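Local structure of phosphatase (Mycoplasma pneumoniae M129, 1T71) at residues N3-I8 and Q34-I39; N65-G70 and K87-P92; N94-F99 and K133-F138; A171-V176 and K196-I201; A241-V246 and E261-V266. The protein is a putative metal-dependent phosphatase or phosphodiesterase of the YmdB-like family that binds two iron ions and may hydrolyse 2',3'-cyclic nucleotides. One frame throughout, in Å; residues are numbered along the deposited sequence.

In the fold
Contacts 1, 2 and 5 build one mixed sheet. Contact 1 joins its central parallel strands, contact 2 adds the edge strand 89-90, and contact 5 the antiparallel hairpin at the other edge. Contacts 1 and 2 adjoin: strands 37-41 and 66-68 are neighbours, and V38 O bonds to N65 N and Y66 N. I8 packs on I263 of contact 5. Contact 2 is buried beside the iron site; contacts 1, 3 and 5 are partly buried. Contact 4 is buried at the sheet of strand 199-201, away from the metals. Contacts 3 and 4 meet through F138 and F172. Backbone bonds dominate the sheet contacts, most regularly in contact 5. Contact 3 mixes one backbone bridge with side chains; contact 4 rests on side chains.

Contact 1: residues N3-I8 and Q34-I39; sequences NSIKFI and QADLVI
The F7 ring is approached obliquely by two methyl groups, L37 CD1 and I39 CD1. L37 CD1 lies 3.7 Å from F7 CE2, and I39 CD1 lies 4.2 Å from F7 CD2. The same ring stacks with F248 of strand 241-249. The contact pairs the parallel strands 6-10 and 37-41, the two ends of a beta-alpha-beta crossover through helices 15-23 and 26-33. F7 is in register with L37, and their side chains run side by side. F7 and I39 pack on strands 117-124 and 152-158, as in the two-sheet core of calcineurin-like phosphatases. I8 points to the other face, where its CD1 reaches A35 CB at 3.6 Å.

I8 holds two ladder bonds: I8 N gives to L37 O, and I39 N gives to I8 O at 2.9 Å. K6 O is gripped by D36 N at 2.7 Å and weakly by L37 N. The D36 carboxylate also takes the K6 amide. Its CG stands beside its own N, anti to the carbonyl carbon (chi1 -66°), which turns OD2 back to the K6 amide. K6 N meets the anti lone pair of D36 OD2 at 2.9 Å, nearly straight at 176°. One water donates to S4 O and, at 2.6 Å, to D36 OD2.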
# COMPACT_ATOMS: atom_id res chain seq x y z
N ASN A 3 3.86 21.64 -16.70
CA ASN A 3 3.95 21.37 -15.28
C ASN A 3 3.47 19.95 -15.01
O ASN A 3 2.52 19.47 -15.62
CB ASN A 3 3.12 22.38 -14.47
CG ASN A 3 1.63 22.15 -14.59
OD1 ASN A 3 1.07 22.20 -15.69
ND2 ASN A 3 0.98 21.89 -13.46
N SER A 4 4.15 19.28 -14.09
CA SER A 4 3.81 17.92 -13.73
C SER A 4 3.72 17.81 -12.22
O SER A 4 4.04 18.75 -11.49
CB SER A 4 4.90 16.98 -14.23
OG SER A 4 6.14 17.26 -13.62
N ILE A 5 3.27 16.65 -11.76
CA ILE A 5 3.15 16.40 -10.34
C ILE A 5 3.99 15.15 -10.07
O ILE A 5 3.83 14.12 -10.73
CB ILE A 5 1.69 16.16 -9.93
CG1 ILE A 5 0.85 17.37 -10.34
CG2 ILE A 5 1.59 15.95 -8.44
CD1 ILE A 5 -0.65 17.20 -10.13
N LYS A 6 4.92 15.27 -9.13
CA LYS A 6 5.80 14.17 -8.78
C LYS A 6 5.32 13.50 -7.50
O LYS A 6 5.16 14.15 -6.47
CB LYS A 6 7.22 14.71 -8.62
CG LYS A 6 7.79 15.20 -9.93
CD LYS A 6 9.05 16.02 -9.78
CE LYS A 6 9.47 16.57 -11.14
NZ LYS A 6 10.43 17.69 -11.03
N PHE A 7 5.08 12.19 -7.59
CA PHE A 7 4.59 11.42 -6.44
C PHE A 7 5.55 10.35 -5.97
O PHE A 7 6.45 9.93 -6.70
CB PHE A 7 3.29 10.68 -6.76
CG PHE A 7 2.18 11.55 -7.28
CD1 PHE A 7 2.19 11.99 -8.60
CD2 PHE A 7 1.08 11.84 -6.48
CE1 PHE A 7 1.11 12.71 -9.12
CE2 PHE A 7 -0.00 12.55 -6.99
CZ PHE A 7 0.01 12.99 -8.31
N ILE A 8 5.32 9.89 -4.75
CA ILE A 8 6.08 8.80 -4.14
C ILE A 8 5.04 7.93 -3.45
O ILE A 8 4.30 8.41 -2.58
CB ILE A 8 7.09 9.29 -3.08
CG1 ILE A 8 8.35 9.84 -3.76
CG2 ILE A 8 7.46 8.14 -2.14
CD1 ILE A 8 9.40 10.35 -2.78
N GLN A 34 12.25 15.37 -5.68
CA GLN A 34 11.52 16.62 -5.73
C GLN A 34 10.04 16.28 -5.70
O GLN A 34 9.24 16.89 -6.39
CB GLN A 34 11.83 17.41 -7.00
CG GLN A 34 13.13 18.20 -6.96
CD GLN A 34 13.19 19.15 -5.77
OE1 GLN A 34 13.53 18.76 -4.65
NE2 GLN A 34 12.86 20.42 -6.01
N ALA A 35 9.70 15.28 -4.89
CA ALA A 35 8.32 14.83 -4.78
C ALA A 35 7.43 15.94 -4.24
O ALA A 35 7.86 16.74 -3.42
CB ALA A 35 8.23 13.61 -3.88
N ASP A 36 6.20 15.97 -4.72
CA ASP A 36 5.22 16.95 -4.29
C ASP A 36 4.29 16.31 -3.27
O ASP A 36 3.81 16.98 -2.35
CB ASP A 36 4.38 17.43 -5.48
CG ASP A 36 5.19 18.20 -6.50
OD1 ASP A 36 5.75 19.26 -6.14
OD2 ASP A 36 5.27 17.74 -7.66
N LEU A 37 4.05 15.01 -3.43
CA LEU A 37 3.15 14.28 -2.55
C LEU A 37 3.64 12.89 -2.20
O LEU A 37 4.30 12.23 -3.01
CB LEU A 37 1.78 14.18 -3.23
CG LEU A 37 1.07 15.51 -3.50
CD1 LEU A 37 -0.06 15.30 -4.49
CD2 LEU A 37 0.55 16.07 -2.18
N VAL A 38 3.31 12.44 -0.99
CA VAL A 38 3.70 11.12 -0.51
C VAL A 38 2.46 10.34 -0.08
O VAL A 38 1.67 10.81 0.74
CB VAL A 38 4.67 11.22 0.70
CG1 VAL A 38 5.00 9.83 1.24
CG2 VAL A 38 5.95 11.93 0.28
N ILE A 39 2.28 9.16 -0.66
CA ILE A 39 1.14 8.31 -0.36
C ILE A 39 1.68 6.97 0.13
O ILE A 39 2.68 6.47 -0.40
CB ILE A 39 0.29 8.07 -1.62
CG1 ILE A 39 -0.00 9.40 -2.32
CG2 ILE A 39 -1.02 7.35 -1.26
CD1 ILE A 39 -0.69 9.26 -3.66
O HOH W 1 6.14 18.94 -9.84

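Contact 2: residues N65-G70 and K87-P92; sequences NYITMG and KDLVRP
I67 sits between two backbone bonds of a parallel pair. I67 N gives to D88 O at 3.0 Å, and V90 N gives to I67 O at 2.7 Å. The side chains pack tightly on both faces. On one face I67 CG2 presses on L89 CD2 at 3.3 Å, and M69 crosses L89 at about a right angle. On the other face T68 and V90 lie side by side, with T68 CG2 only 3.3 Å from V90 CG2. V90 CG2 stands between its own N and carbonyl carbon (chi1 -54° for CG1), which turns this methyl to T68. The Y66 ring meets D88 CB obliquely, with CD1 at 3.7 Å. A water bridges N65 O and D88 OD2.

Partners further out fix the polar groups. D88 bonds to Y56 and forms a salt bridge with K60. T68 OG1 bonds to D156. G70 lies close to the iron ligands E43 and H158. The pair closes the beta-alpha-beta unit of strand 66-68, helix 80-83 and strand 89-90. Helix 53-62 covers I67, strand 117-124 covers Y66 and T68, and strand 37-41 flanks strand 66-68.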
# COMPACT_ATOMS: atom_id res chain seq x y z
N ASN A 65 1.46 12.24 3.21
CA ASN A 65 0.32 13.11 2.90
C ASN A 65 -1.01 12.37 2.82
O ASN A 65 -2.03 12.88 3.29
CB ASN A 65 0.55 13.83 1.57
CG ASN A 65 1.74 14.74 1.61
OD1 ASN A 65 1.81 15.64 2.45
ND2 ASN A 65 2.69 14.53 0.71
N TYR A 66 -1.00 11.19 2.22
CA TYR A 66 -2.23 10.41 2.09
C TYR A 66 -1.99 8.94 2.42
O TYR A 66 -0.88 8.42 2.29
CB TYR A 66 -2.77 10.56 0.67
CG TYR A 66 -3.27 11.96 0.38
CD1 TYR A 66 -4.52 12.38 0.82
CD2 TYR A 66 -2.47 12.89 -0.29
CE1 TYR A 66 -4.97 13.68 0.61
CE2 TYR A 66 -2.90 14.20 -0.50
CZ TYR A 66 -4.16 14.59 -0.05
OH TYR A 66 -4.61 15.87 -0.25
N ILE A 67 -3.05 8.26 2.86
CA ILE A 67 -2.94 6.86 3.25
C ILE A 67 -4.00 5.95 2.64
O ILE A 67 -5.18 6.31 2.59
CB ILE A 67 -3.03 6.75 4.79
CG1 ILE A 67 -1.76 7.32 5.43
CG2 ILE A 67 -3.24 5.32 5.21
CD1 ILE A 67 -1.78 7.27 6.95
N THR A 68 -3.57 4.77 2.19
CA THR A 68 -4.49 3.77 1.64
C THR A 68 -4.36 2.56 2.57
O THR A 68 -3.36 2.45 3.29
CB THR A 68 -4.12 3.38 0.18
OG1 THR A 68 -2.77 2.91 0.12
CG2 THR A 68 -4.28 4.58 -0.75
N MET A 69 -5.34 1.66 2.57
CA MET A 69 -5.29 0.51 3.47
C MET A 69 -5.49 -0.85 2.80
O MET A 69 -5.12 -1.04 1.64
CB MET A 69 -6.31 0.70 4.60
CG MET A 69 -6.06 1.92 5.48
SD MET A 69 -4.71 1.71 6.68
CE MET A 69 -3.47 2.32 5.85
N GLY A 70 -6.07 -1.80 3.53
CA GLY A 70 -6.26 -3.14 2.98
C GLY A 70 -7.17 -4.05 3.78
O GLY A 70 -8.23 -3.64 4.25
N LYS A 87 -9.69 12.61 7.05
CA LYS A 87 -9.89 13.11 5.69
C LYS A 87 -8.87 12.70 4.63
O LYS A 87 -9.20 12.65 3.45
CB LYS A 87 -9.99 14.65 5.72
CG LYS A 87 -10.05 15.25 7.13
CD LYS A 87 -8.71 15.09 7.87
CE LYS A 87 -8.86 15.29 9.37
NZ LYS A 87 -9.81 14.31 9.94
N ASP A 88 -7.63 12.42 5.03
CA ASP A 88 -6.59 12.03 4.08
C ASP A 88 -6.31 10.53 4.11
O ASP A 88 -5.21 10.10 3.75
CB ASP A 88 -5.31 12.80 4.38
CG ASP A 88 -4.98 12.84 5.86
OD1 ASP A 88 -5.46 11.95 6.59
OD2 ASP A 88 -4.26 13.76 6.30
N LEU A 89 -7.30 9.76 4.54
CA LEU A 89 -7.17 8.30 4.65
C LEU A 89 -8.26 7.61 3.85
O LEU A 89 -9.45 7.90 4.03
CB LEU A 89 -7.27 7.91 6.13
CG LEU A 89 -7.28 6.50 6.72
CD1 LEU A 89 -7.86 5.49 5.74
CD2 LEU A 89 -5.86 6.11 7.13
N VAL A 90 -7.87 6.69 2.97
CA VAL A 90 -8.84 5.95 2.18
C VAL A 90 -8.79 4.45 2.48
O VAL A 90 -7.71 3.86 2.56
CB VAL A 90 -8.61 6.16 0.65
CG1 VAL A 90 -8.58 7.65 0.33
CG2 VAL A 90 -7.30 5.52 0.23
N ARG A 91 -9.96 3.85 2.66
CA ARG A 91 -10.04 2.43 2.95
C ARG A 91 -10.64 1.73 1.73
O ARG A 91 -11.03 2.38 0.77
CB ARG A 91 -10.89 2.19 4.21
CG ARG A 91 -12.16 3.01 4.32
CD ARG A 91 -13.24 2.56 3.34
NE ARG A 91 -14.49 3.28 3.59
CZ ARG A 91 -15.65 3.02 2.97
NH1 ARG A 91 -15.72 2.05 2.07
NH2 ARG A 91 -16.73 3.73 3.26
N PRO A 92 -10.71 0.40 1.75
CA PRO A 92 -11.28 -0.29 0.58
C PRO A 92 -12.73 0.13 0.29
O PRO A 92 -13.61 0.04 1.15
CB PRO A 92 -11.16 -1.77 0.97
CG PRO A 92 -9.93 -1.78 1.86
CD PRO A 92 -10.16 -0.57 2.72
O HOH W 2 -2.90 15.39 4.28

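Contact 3: residues N94-F99 and K133-F138; sequences NLDTSF and KTTNPF
D96 and K133 cross at a slant, and D96 OD2 rests against the lysine's CG and CE. D96 CB is 3.1 Å from K133 O, and D96 OD2 is 3.9 Å from K133 CG. The charged ends do not meet, because K133 NZ stays 4.6 Å from D96 OD2. NZ instead makes a weak bond to T134 O. The D96 CG lies opposite its own N (chi1 179°), and OD1 turns to S98. There it accepts from S98 N on the anti side at 2.6 Å, and from S98 OG above the carboxylate plane. A water joins S98 OG to K133 N.

The backbones meet at a single bridge between L95 and T134. T135 N gives to N94 O at 2.9 Å, approaching from above the carbonyl plane, 44° out of it. D96 N adds a weak bond to K133 O. The N94 side chain crosses P137 at a slant, but its amide is modelled too near T135 O, and its exact placement is doubtful. Away from the partner segment, L95 packs on W74 and F132. F99 stacks with F132 and meets W74 edge-to-face.

Here two connecting segments join just before helix 137-145, with N136 at its N-cap. The D96 end is an Asx turn set within a type I beta turn, D96 to F99.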
# COMPACT_ATOMS: atom_id res chain seq x y z
N ASN A 94 -14.63 -1.20 -2.01
CA ASN A 94 -15.21 -2.50 -2.34
C ASN A 94 -15.99 -3.25 -1.23
O ASN A 94 -16.05 -4.49 -1.25
CB ASN A 94 -14.02 -3.36 -2.79
CG ASN A 94 -14.39 -4.36 -3.82
OD1 ASN A 94 -15.19 -4.06 -4.71
ND2 ASN A 94 -13.80 -5.55 -3.74
N LEU A 95 -16.62 -2.54 -0.30
CA LEU A 95 -17.33 -3.18 0.82
C LEU A 95 -18.83 -3.46 0.69
O LEU A 95 -19.61 -2.59 0.30
CB LEU A 95 -17.07 -2.38 2.10
CG LEU A 95 -15.60 -2.09 2.43
CD1 LEU A 95 -15.51 -1.21 3.67
CD2 LEU A 95 -14.84 -3.39 2.64
N ASP A 96 -19.23 -4.68 1.03
CA ASP A 96 -20.64 -5.09 0.98
C ASP A 96 -21.37 -4.54 2.20
O ASP A 96 -20.82 -4.51 3.30
CB ASP A 96 -20.74 -6.62 0.93
CG ASP A 96 -22.18 -7.11 0.90
OD1 ASP A 96 -22.86 -7.05 1.94
OD2 ASP A 96 -22.63 -7.55 -0.18
N THR A 97 -22.62 -4.12 2.01
CA THR A 97 -23.40 -3.56 3.10
C THR A 97 -23.60 -4.46 4.32
O THR A 97 -23.88 -3.97 5.41
CB THR A 97 -24.78 -3.07 2.60
OG1 THR A 97 -25.42 -4.11 1.84
CG2 THR A 97 -24.63 -1.82 1.75
N SER A 98 -23.45 -5.77 4.14
CA SER A 98 -23.60 -6.70 5.26
C SER A 98 -22.47 -6.52 6.26
O SER A 98 -22.58 -6.91 7.43
CB SER A 98 -23.61 -8.14 4.76
OG SER A 98 -22.36 -8.48 4.18
N PHE A 99 -21.37 -5.94 5.80
CA PHE A 99 -20.20 -5.72 6.65
C PHE A 99 -20.33 -4.44 7.46
O PHE A 99 -20.63 -3.38 6.91
CB PHE A 99 -18.94 -5.66 5.77
CG PHE A 99 -17.67 -5.35 6.52
CD1 PHE A 99 -16.79 -4.39 6.05
CD2 PHE A 99 -17.35 -6.04 7.68
CE1 PHE A 99 -15.60 -4.11 6.72
CE2 PHE A 99 -16.16 -5.77 8.37
CZ PHE A 99 -15.28 -4.80 7.88
N LYS A 133 -17.81 -9.97 3.64
CA LYS A 133 -18.11 -10.02 2.22
C LYS A 133 -17.81 -8.69 1.50
O LYS A 133 -18.03 -7.61 2.04
CB LYS A 133 -19.58 -10.42 2.04
CG LYS A 133 -20.06 -10.43 0.61
CD LYS A 133 -21.12 -11.50 0.38
CE LYS A 133 -21.63 -11.43 -1.06
NZ LYS A 133 -20.51 -11.23 -2.03
N THR A 134 -17.30 -8.79 0.28
CA THR A 134 -16.96 -7.61 -0.51
C THR A 134 -17.69 -7.63 -1.85
O THR A 134 -18.15 -8.68 -2.31
CB THR A 134 -15.45 -7.54 -0.82
OG1 THR A 134 -15.06 -8.71 -1.54
CG2 THR A 134 -14.63 -7.46 0.46
N THR A 135 -17.79 -6.46 -2.48
CA THR A 135 -18.43 -6.34 -3.79
C THR A 135 -17.31 -6.45 -4.83
O THR A 135 -16.14 -6.30 -4.49
CB THR A 135 -19.15 -5.00 -3.92
OG1 THR A 135 -18.26 -3.95 -3.54
CG2 THR A 135 -20.37 -4.97 -3.02
N ASN A 136 -17.67 -6.71 -6.08
CA ASN A 136 -16.68 -6.87 -7.15
C ASN A 136 -15.85 -5.60 -7.43
O ASN A 136 -16.41 -4.56 -7.76
CB ASN A 136 -17.37 -7.31 -8.44
CG ASN A 136 -16.39 -7.87 -9.45
OD1 ASN A 136 -16.24 -9.09 -9.57
ND2 ASN A 136 -15.71 -7.00 -10.18
N PRO A 137 -14.51 -5.69 -7.32
CA PRO A 137 -13.58 -4.58 -7.54
C PRO A 137 -13.68 -4.02 -8.96
O PRO A 137 -13.67 -2.81 -9.17
CB PRO A 137 -12.20 -5.21 -7.29
CG PRO A 137 -12.50 -6.51 -6.60
CD PRO A 137 -13.78 -6.96 -7.19
N PHE A 138 -13.75 -4.93 -9.93
CA PHE A 138 -13.84 -4.55 -11.34
C PHE A 138 -15.10 -3.71 -11.58
O PHE A 138 -15.03 -2.62 -12.15
CB PHE A 138 -13.88 -5.80 -12.22
CG PHE A 138 -12.58 -6.55 -12.28
CD1 PHE A 138 -11.69 -6.35 -13.33
CD2 PHE A 138 -12.23 -7.44 -11.27
CE1 PHE A 138 -10.46 -7.02 -13.37
CE2 PHE A 138 -11.00 -8.12 -11.30
CZ PHE A 138 -10.12 -7.91 -12.35
O HOH W 3 -20.01 -9.35 5.69

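Contact 4: residues A171-V176 and K196-I201; sequences AFDGYV and KGSAYI
S198 turns its OG beside its own N, anti to the carbonyl carbon (chi1 -63°), while D173 extends CG away from its own N (chi1 -172°). These torsions bring the S198 hydroxyl to the backbone and the D173 carboxylate to K196. The contact joins the turn after helix 162-172, part of a beta-alpha-beta unit leading into strand 178-182, to the turn before strand 199-201.

S198 OG lies 2.6 Å from V176 O. It is also modelled 2.3 Å from D173 O, which is doubtfully short.

The K196 chain crosses the D173 carboxylate obliquely. K196 CB touches both oxygens, with D173 OD2 at 3.4 Å. T194 OG1 links the two turns, bonding to D173 OD2 and to the backbone N of K196 and S198. K196 CD reaches D173 OD1 at 3.4 Å, but K196 NZ stops 4.8 Å from that oxygen.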
# COMPACT_ATOMS: atom_id res chain seq x y z
N ALA A 171 -7.84 -4.60 -17.68
CA ALA A 171 -9.16 -4.01 -17.74
C ALA A 171 -9.18 -2.48 -17.68
O ALA A 171 -9.92 -1.85 -18.43
CB ALA A 171 -10.02 -4.57 -16.62
N PHE A 172 -8.38 -1.89 -16.80
CA PHE A 172 -8.39 -0.44 -16.63
C PHE A 172 -7.15 0.34 -17.08
O PHE A 172 -7.04 1.53 -16.80
CB PHE A 172 -8.66 -0.09 -15.16
CG PHE A 172 -9.91 -0.70 -14.61
CD1 PHE A 172 -9.87 -1.89 -13.90
CD2 PHE A 172 -11.15 -0.08 -14.81
CE1 PHE A 172 -11.04 -2.47 -13.39
CE2 PHE A 172 -12.32 -0.64 -14.32
CZ PHE A 172 -12.27 -1.84 -13.60
N ASP A 173 -6.24 -0.31 -17.80
CA ASP A 173 -5.01 0.33 -18.22
C ASP A 173 -5.04 1.83 -18.55
O ASP A 173 -4.36 2.61 -17.89
CB ASP A 173 -4.37 -0.42 -19.39
CG ASP A 173 -2.98 0.12 -19.73
OD1 ASP A 173 -2.31 -0.44 -20.62
OD2 ASP A 173 -2.56 1.12 -19.11
N GLY A 174 -5.79 2.26 -19.55
CA GLY A 174 -5.75 3.68 -19.84
C GLY A 174 -6.79 4.55 -19.17
O GLY A 174 -6.73 5.77 -19.26
N TYR A 175 -7.75 3.93 -18.48
CA TYR A 175 -8.83 4.65 -17.83
C TYR A 175 -8.47 5.25 -16.48
O TYR A 175 -9.28 5.93 -15.86
CB TYR A 175 -10.03 3.71 -17.67
CG TYR A 175 -10.64 3.33 -18.99
CD1 TYR A 175 -11.76 3.99 -19.48
CD2 TYR A 175 -10.06 2.33 -19.78
CE1 TYR A 175 -12.30 3.67 -20.72
CE2 TYR A 175 -10.60 2.01 -21.03
CZ TYR A 175 -11.72 2.68 -21.49
OH TYR A 175 -12.25 2.38 -22.72
N VAL A 176 -7.24 4.99 -16.03
CA VAL A 176 -6.76 5.50 -14.75
C VAL A 176 -5.29 5.90 -14.88
O VAL A 176 -4.63 5.52 -15.85
CB VAL A 176 -6.95 4.42 -13.65
CG1 VAL A 176 -5.94 4.59 -12.54
CG2 VAL A 176 -8.36 4.53 -13.07
N LYS A 196 -0.41 2.39 -22.72
CA LYS A 196 -1.54 3.32 -22.71
C LYS A 196 -1.27 4.58 -21.89
O LYS A 196 -2.13 5.44 -21.76
CB LYS A 196 -2.80 2.66 -22.15
CG LYS A 196 -3.78 2.12 -23.19
CD LYS A 196 -3.48 0.69 -23.57
CE LYS A 196 -4.64 0.10 -24.38
NZ LYS A 196 -5.93 0.16 -23.64
N GLY A 197 -0.07 4.69 -21.32
CA GLY A 197 0.25 5.89 -20.57
C GLY A 197 -0.01 5.88 -19.08
O GLY A 197 0.00 6.95 -18.46
N SER A 198 -0.26 4.72 -18.50
CA SER A 198 -0.47 4.63 -17.06
C SER A 198 0.77 4.04 -16.41
O SER A 198 1.73 3.68 -17.09
CB SER A 198 -1.66 3.72 -16.74
OG SER A 198 -2.86 4.26 -17.27
N ALA A 199 0.75 3.96 -15.09
CA ALA A 199 1.86 3.35 -14.37
C ALA A 199 1.28 2.07 -13.76
O ALA A 199 0.16 2.08 -13.25
CB ALA A 199 2.35 4.29 -13.28
N TYR A 200 2.03 0.98 -13.84
CA TYR A 200 1.58 -0.30 -13.29
C TYR A 200 2.71 -1.07 -12.63
O TYR A 200 3.86 -0.97 -13.03
CB TYR A 200 0.99 -1.20 -14.37
CG TYR A 200 0.67 -2.60 -13.87
CD1 TYR A 200 -0.44 -2.83 -13.05
CD2 TYR A 200 1.50 -3.68 -14.16
CE1 TYR A 200 -0.71 -4.10 -12.54
CE2 TYR A 200 1.24 -4.96 -13.64
CZ TYR A 200 0.13 -5.16 -12.83
OH TYR A 200 -0.14 -6.40 -12.30
N ILE A 201 2.35 -1.85 -11.61
CA ILE A 201 3.29 -2.72 -10.91
C ILE A 201 2.44 -3.75 -10.17
O ILE A 201 1.48 -3.40 -9.48
CB ILE A 201 4.22 -1.94 -9.94
CG1 ILE A 201 5.31 -2.88 -9.41
CG2 ILE A 201 3.42 -1.34 -8.80
CD1 ILE A 201 6.34 -2.20 -8.51

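Contact 5: residues A241-V246 and E261-V266; sequences AQLNGV and EAIRIV
L243 pairs with I265 and G245 with I263 in an antiparallel ladder, the short strand axes 4.5 Å apart at closest and their directions 170° apart. This is the beta hairpin of strands 241-249 and 259-267, with 259-267 at the sheet edge. Each of the two hydrogen-bonded pairs is closed by two bonds. L243 N gives to I265 O at 2.8 Å, and I263 N gives to G245 O at the same length. Q242 with V266, N244 with R264 and V246 with A262 are the non-hydrogen-bonded pairs.

On the face of L243, I263 and I265 the packing is apolar. L243 CD1 touches I263 CG2 at 3.7 Å, and helices 15-23 and 26-33 cover this side. The other face is mixed: Q242, N244 and R264 form a polar cluster, while V246, A262 and V266 are apolar. N244 and R264 run side by side. The arginine bends at chi3 (-81°), and the edge of its guanidinium meets N244 OD1. Both NE and NH2 give to that one oxygen, NE at 3.0 Å and NH2 at 3.2 Å. The NE bond lies in the carbonyl plane of the amide.

N244 ND2 bonds to M206 O, and weakly to Q242 OE1. Q242 NE2 bonds to P209 O. The Q242 amide stands nearly upright to the guanidinium, 83° between planes. A water donates to Q242 OE1 at 2.7 Å and accepts from R264 NH2.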
# COMPACT_ATOMS: atom_id res chain seq x y z
N ALA A 241 15.36 -4.12 8.27
CA ALA A 241 14.27 -3.35 7.67
C ALA A 241 14.41 -3.15 6.17
O ALA A 241 15.50 -3.23 5.61
CB ALA A 241 14.16 -1.99 8.35
N GLN A 242 13.28 -2.88 5.53
CA GLN A 242 13.27 -2.63 4.10
C GLN A 242 12.21 -1.60 3.77
O GLN A 242 11.16 -1.52 4.43
CB GLN A 242 13.00 -3.93 3.32
CG GLN A 242 11.66 -4.60 3.62
CD GLN A 242 11.47 -5.89 2.85
OE1 GLN A 242 11.45 -5.90 1.62
NE2 GLN A 242 11.33 -7.00 3.58
N LEU A 243 12.49 -0.80 2.75
CA LEU A 243 11.59 0.23 2.28
C LEU A 243 11.40 -0.03 0.79
O LEU A 243 12.37 -0.15 0.05
CB LEU A 243 12.22 1.61 2.50
CG LEU A 243 11.56 2.89 1.98
CD1 LEU A 243 11.46 2.87 0.47
CD2 LEU A 243 10.20 3.03 2.59
N ASN A 244 10.14 -0.11 0.36
CA ASN A 244 9.83 -0.36 -1.03
C ASN A 244 8.73 0.59 -1.51
O ASN A 244 7.72 0.77 -0.84
CB ASN A 244 9.38 -1.80 -1.22
CG ASN A 244 10.51 -2.79 -0.99
OD1 ASN A 244 11.33 -3.03 -1.88
ND2 ASN A 244 10.58 -3.35 0.21
N GLY A 245 8.95 1.19 -2.67
CA GLY A 245 7.96 2.12 -3.18
C GLY A 245 8.12 2.41 -4.65
O GLY A 245 8.94 1.80 -5.34
N VAL A 246 7.33 3.36 -5.12
CA VAL A 246 7.37 3.76 -6.51
C VAL A 246 7.30 5.27 -6.64
O VAL A 246 6.47 5.93 -6.01
CB VAL A 246 6.17 3.17 -7.29
CG1 VAL A 246 6.13 3.77 -8.69
CG2 VAL A 246 6.28 1.66 -7.34
N GLU A 261 10.08 5.04 -11.37
CA GLU A 261 11.30 4.42 -10.87
C GLU A 261 10.99 3.70 -9.57
O GLU A 261 10.29 4.23 -8.71
CB GLU A 261 12.37 5.47 -10.61
CG GLU A 261 13.75 4.87 -10.38
CD GLU A 261 14.74 5.86 -9.80
OE1 GLU A 261 14.87 6.98 -10.35
OE2 GLU A 261 15.41 5.51 -8.81
N ALA A 262 11.49 2.48 -9.43
CA ALA A 262 11.27 1.71 -8.21
C ALA A 262 12.19 2.24 -7.10
O ALA A 262 13.36 2.53 -7.35
CB ALA A 262 11.56 0.24 -8.46
N ILE A 263 11.65 2.35 -5.89
CA ILE A 263 12.43 2.83 -4.76
C ILE A 263 12.66 1.67 -3.80
O ILE A 263 11.70 1.04 -3.35
CB ILE A 263 11.69 3.93 -3.99
CG1 ILE A 263 11.38 5.11 -4.92
CG2 ILE A 263 12.53 4.37 -2.79
CD1 ILE A 263 10.48 6.16 -4.30
N ARG A 264 13.92 1.38 -3.49
CA ARG A 264 14.24 0.30 -2.56
C ARG A 264 15.44 0.56 -1.65
O ARG A 264 16.50 1.02 -2.09
CB ARG A 264 14.45 -1.03 -3.32
CG ARG A 264 15.36 -2.01 -2.57
CD ARG A 264 15.27 -3.43 -3.10
NE ARG A 264 14.09 -4.08 -2.54
CZ ARG A 264 14.10 -5.26 -1.94
NH1 ARG A 264 15.22 -5.96 -1.81
NH2 ARG A 264 12.97 -5.74 -1.43
N ILE A 265 15.25 0.26 -0.37
CA ILE A 265 16.28 0.43 0.63
C ILE A 265 16.26 -0.81 1.51
O ILE A 265 15.20 -1.23 1.98
CB ILE A 265 16.04 1.69 1.49
CG1 ILE A 265 16.08 2.93 0.59
CG2 ILE A 265 17.09 1.80 2.58
CD1 ILE A 265 15.77 4.22 1.30
N VAL A 266 17.42 -1.41 1.72
CA VAL A 266 17.51 -2.61 2.54
C VAL A 266 18.58 -2.47 3.62
O VAL A 266 19.71 -2.08 3.35
CB VAL A 266 17.84 -3.84 1.67
CG1 VAL A 266 17.96 -5.08 2.56
CG2 VAL A 266 16.75 -4.04 0.62
O HOH W 4 12.50 -7.76 -0.07